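Local coordinates for aminopentol aminotransferase (Sphingopyxis macrogoltabida, PDB 6HBS), which catalyses the PLP-dependent deamination of aminopentol (hydrolysed fumonisin B1) to its 2-keto derivative, with pyruvate as the preferred amino group acceptor, at residues A[226-231]-A[251-256]. Numbering follows the deposited sequence.
With PLP (pyridoxal-5'-phosphate), chain C.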
loop_
_atom_site.group_PDB
_atom_site.type_symbol
_atom_site.label_atom_id
_atom_site.label_comp_id
_atom_site.label_asym_id
_atom_site.label_seq_id
_atom_site.Cartn_x
_atom_site.Cartn_y
_atom_site.Cartn_z
ATOM N N LEU A 226 -19.825 -1.941 15.058
ATOM C CA LEU A 226 -19.143 -3.115 14.457
ATOM C C LEU A 226 -17.943 -3.516 15.298
ATOM O O LEU A 226 -17.107 -2.671 15.623
ATOM C CB LEU A 226 -18.682 -2.777 13.040
ATOM C CG LEU A 226 -19.773 -2.391 12.052
ATOM C CD1 LEU A 226 -19.203 -2.293 10.639
ATOM C CD2 LEU A 226 -20.916 -3.367 12.081
ATOM N N LEU A 227 -17.829 -4.827 15.549
ATOM C CA LEU A 227 -16.647 -5.426 16.144
ATOM C C LEU A 227 -15.638 -5.735 15.036
ATOM O O LEU A 227 -15.935 -6.487 14.112
ATOM C CB LEU A 227 -16.991 -6.707 16.908
ATOM C CG LEU A 227 -15.797 -7.364 17.597
ATOM C CD1 LEU A 227 -15.101 -6.386 18.526
ATOM C CD2 LEU A 227 -16.205 -8.620 18.339
ATOM N N VAL A 228 -14.464 -5.141 15.161
ATOM C CA VAL A 228 -13.393 -5.284 14.194
ATOM C C VAL A 228 -12.214 -5.975 14.884
ATOM O O VAL A 228 -11.612 -5.417 15.807
ATOM C CB VAL A 228 -12.961 -3.923 13.637
ATOM C CG1 VAL A 228 -11.931 -4.120 12.535
ATOM C CG2 VAL A 228 -14.150 -3.083 13.145
ATOM N N VAL A 229 -11.846 -7.170 14.410
ATOM C CA VAL A 229 -10.634 -7.808 14.921
ATOM C C VAL A 229 -9.496 -7.498 13.953
ATOM O O VAL A 229 -9.592 -7.823 12.776
ATOM C CB VAL A 229 -10.828 -9.312 15.126
ATOM C CG1 VAL A 229 -9.509 -10.034 15.306
ATOM C CG2 VAL A 229 -11.743 -9.586 16.300
ATOM N N ASP A 230 -8.413 -6.897 14.458
ATOM C CA ASP A 230 -7.258 -6.610 13.640
ATOM C C ASP A 230 -6.317 -7.818 13.685
ATOM O O ASP A 230 -5.545 -7.939 14.608
ATOM C CB ASP A 230 -6.594 -5.303 14.054
ATOM C CG ASP A 230 -5.405 -4.952 13.207
ATOM O OD1 ASP A 230 -5.017 -5.804 12.367
ATOM O OD2 ASP A 230 -4.816 -3.886 13.461
ATOM N N ASP A 231 -6.400 -8.668 12.650
ATOM C CA ASP A 231 -5.653 -9.915 12.556
ATOM C C ASP A 231 -4.473 -9.768 11.595
ATOM O O ASP A 231 -3.960 -10.799 11.106
ATOM C CB ASP A 231 -6.531 -11.082 12.133
ATOM C CG ASP A 231 -6.623 -12.177 13.177
ATOM O OD1 ASP A 231 -5.596 -12.427 13.874
ATOM O OD2 ASP A 231 -7.698 -12.812 13.241
ATOM N N PRO A 251 -16.157 -11.583 15.003
ATOM C CA PRO A 251 -16.321 -10.167 14.706
ATOM C C PRO A 251 -17.280 -9.934 13.523
ATOM O O PRO A 251 -17.691 -10.871 12.840
ATOM C CB PRO A 251 -14.889 -9.740 14.368
ATOM C CG PRO A 251 -14.311 -10.985 13.715
ATOM C CD PRO A 251 -14.891 -12.135 14.511
ATOM N N ASP A 252 -17.583 -8.667 13.279
ATOM C CA ASP A 252 -18.276 -8.224 12.084
ATOM C C ASP A 252 -17.283 -8.013 10.932
ATOM O O ASP A 252 -17.610 -8.338 9.805
ATOM C CB ASP A 252 -19.037 -6.942 12.359
ATOM C CG ASP A 252 -20.017 -7.147 13.508
ATOM O OD1 ASP A 252 -20.739 -8.129 13.438
ATOM O OD2 ASP A 252 -19.960 -6.398 14.483
ATOM N N LEU A 253 -16.125 -7.416 11.224
ATOM C CA LEU A 253 -15.048 -7.204 10.242
ATOM C C LEU A 253 -13.773 -7.795 10.828
ATOM O O LEU A 253 -13.545 -7.732 12.018
ATOM C CB LEU A 253 -14.809 -5.710 9.984
ATOM C CG LEU A 253 -15.985 -4.848 9.523
ATOM C CD1 LEU A 253 -15.562 -3.407 9.377
ATOM C CD2 LEU A 253 -16.582 -5.341 8.211
ATOM N N SER A 254 -12.911 -8.306 9.967
ATOM C CA SER A 254 -11.559 -8.653 10.366
ATOM C C SER A 254 -10.603 -8.142 9.285
ATOM O O SER A 254 -10.916 -8.197 8.087
ATOM C CB SER A 254 -11.415 -10.144 10.599
ATOM O OG SER A 254 -11.866 -10.891 9.479
ATOM N N CYS A 255 -9.446 -7.673 9.736
ATOM C CA CYS A 255 -8.402 -7.125 8.926
ATOM C C CYS A 255 -7.240 -8.118 8.890
ATOM O O CYS A 255 -6.825 -8.678 9.944
ATOM C CB CYS A 255 -7.902 -5.807 9.500
ATOM S SG CYS A 255 -9.182 -4.535 9.678
ATOM N N TRP A 256 -6.705 -8.324 7.687
ATOM C CA TRP A 256 -5.685 -9.329 7.421
ATOM C C TRP A 256 -4.584 -8.709 6.564
ATOM O O TRP A 256 -4.824 -7.764 5.799
ATOM C CB TRP A 256 -6.279 -10.525 6.697
ATOM C CG TRP A 256 -7.362 -11.218 7.446
ATOM C CD1 TRP A 256 -8.666 -10.842 7.536
ATOM C CD2 TRP A 256 -7.251 -12.457 8.142
ATOM N NE1 TRP A 256 -9.367 -11.743 8.289
ATOM C CE2 TRP A 256 -8.532 -12.748 8.665
ATOM C CE3 TRP A 256 -6.197 -13.343 8.402
ATOM C CZ2 TRP A 256 -8.783 -13.897 9.405
ATOM C CZ3 TRP A 256 -6.450 -14.471 9.145
ATOM C CH2 TRP A 256 -7.718 -14.730 9.657
HETATM N N1 PLP C . -2.350 -3.821 12.376
HETATM C C2 PLP C . -1.500 -4.603 13.077
HETATM C C2A PLP C . -1.962 -5.388 14.281
HETATM C C3 PLP C . -0.122 -4.747 12.616
HETATM O O3 PLP C . 0.751 -5.530 13.284
HETATM C C4 PLP C . 0.309 -4.024 11.397
HETATM C C4A PLP C . 1.714 -4.208 10.946
HETATM C C5 PLP C . -0.711 -3.143 10.754
HETATM C C6 PLP C . -1.998 -3.118 11.276
HETATM C C5A PLP C . -0.412 -2.317 9.504
HETATM O O4P PLP C . 0.049 -3.151 8.411
HETATM P P PLP C . 1.053 -2.412 7.391
HETATM O O1P PLP C . 2.315 -2.155 8.080
HETATM O O2P PLP C . 0.367 -1.119 7.054
HETATM O O3P PLP C . 1.140 -3.445 6.288
#
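Asp-252 reaches across to Leu-227 just before the strand 253-256 begins. Its CB lies 3.6 Å from Leu-227 O; CG, anti to its own carbonyl carbon (chi1 -57°), sets the carboxylate beside the N-H of Leu-227. There OD2 takes that N-H on its anti side, at 2.9 Å and nearly straight (167°); OD2 also forms a salt bridge with Arg-217, and OD1 one with Lys-274. With an alanine here, Leu-227 N would probably lose this acceptor, and Arg-217 and Lys-274 would each lose one carboxylate partner. Leu-227 O answers with two bonds, accepting from the backbone N of Asp-252 and, more directly, of Leu-253. From there the strands run parallel through Leu-253 O to Val-229 N and Val-229 O to Cys-255 N, ending with Cys-255 O taking Asp-231 N. They are neighbours in the seven-stranded, mostly parallel sheet of the fold type I PLP enzymes, whose class-III aminotransferases include this one. On the sheet face that looks to helix 118-133, Leu-253 CD1 sits 4.0 Å from both Leu-226 CD1 and Val-228 CG2, and Cys-255 SG meets Val-228 CG1. The same face carries Asp-230 to the cofactor: with CG anti to the backbone N (chi1 -179°), its OD2 comes within 2.7 Å of PLP N1, an approach consistent with stabilising a protonated pyridine. His-146 holds OD2 as well, and Val-232 N binds OD1. On the opposite face, Val-229 CG2 packs 3.7 Å from Pro-251 CB. At the end of the pairing, Asp-231 CB stands over the six-membered ring of Trp-256, 4.2 Å from its centroid, in a CH-pi contact; Ser-243 binds that aspartate's OD1. Trp-256 NE1 donates to Ser-254 OG, which is also hydrogen-bonded to His-108.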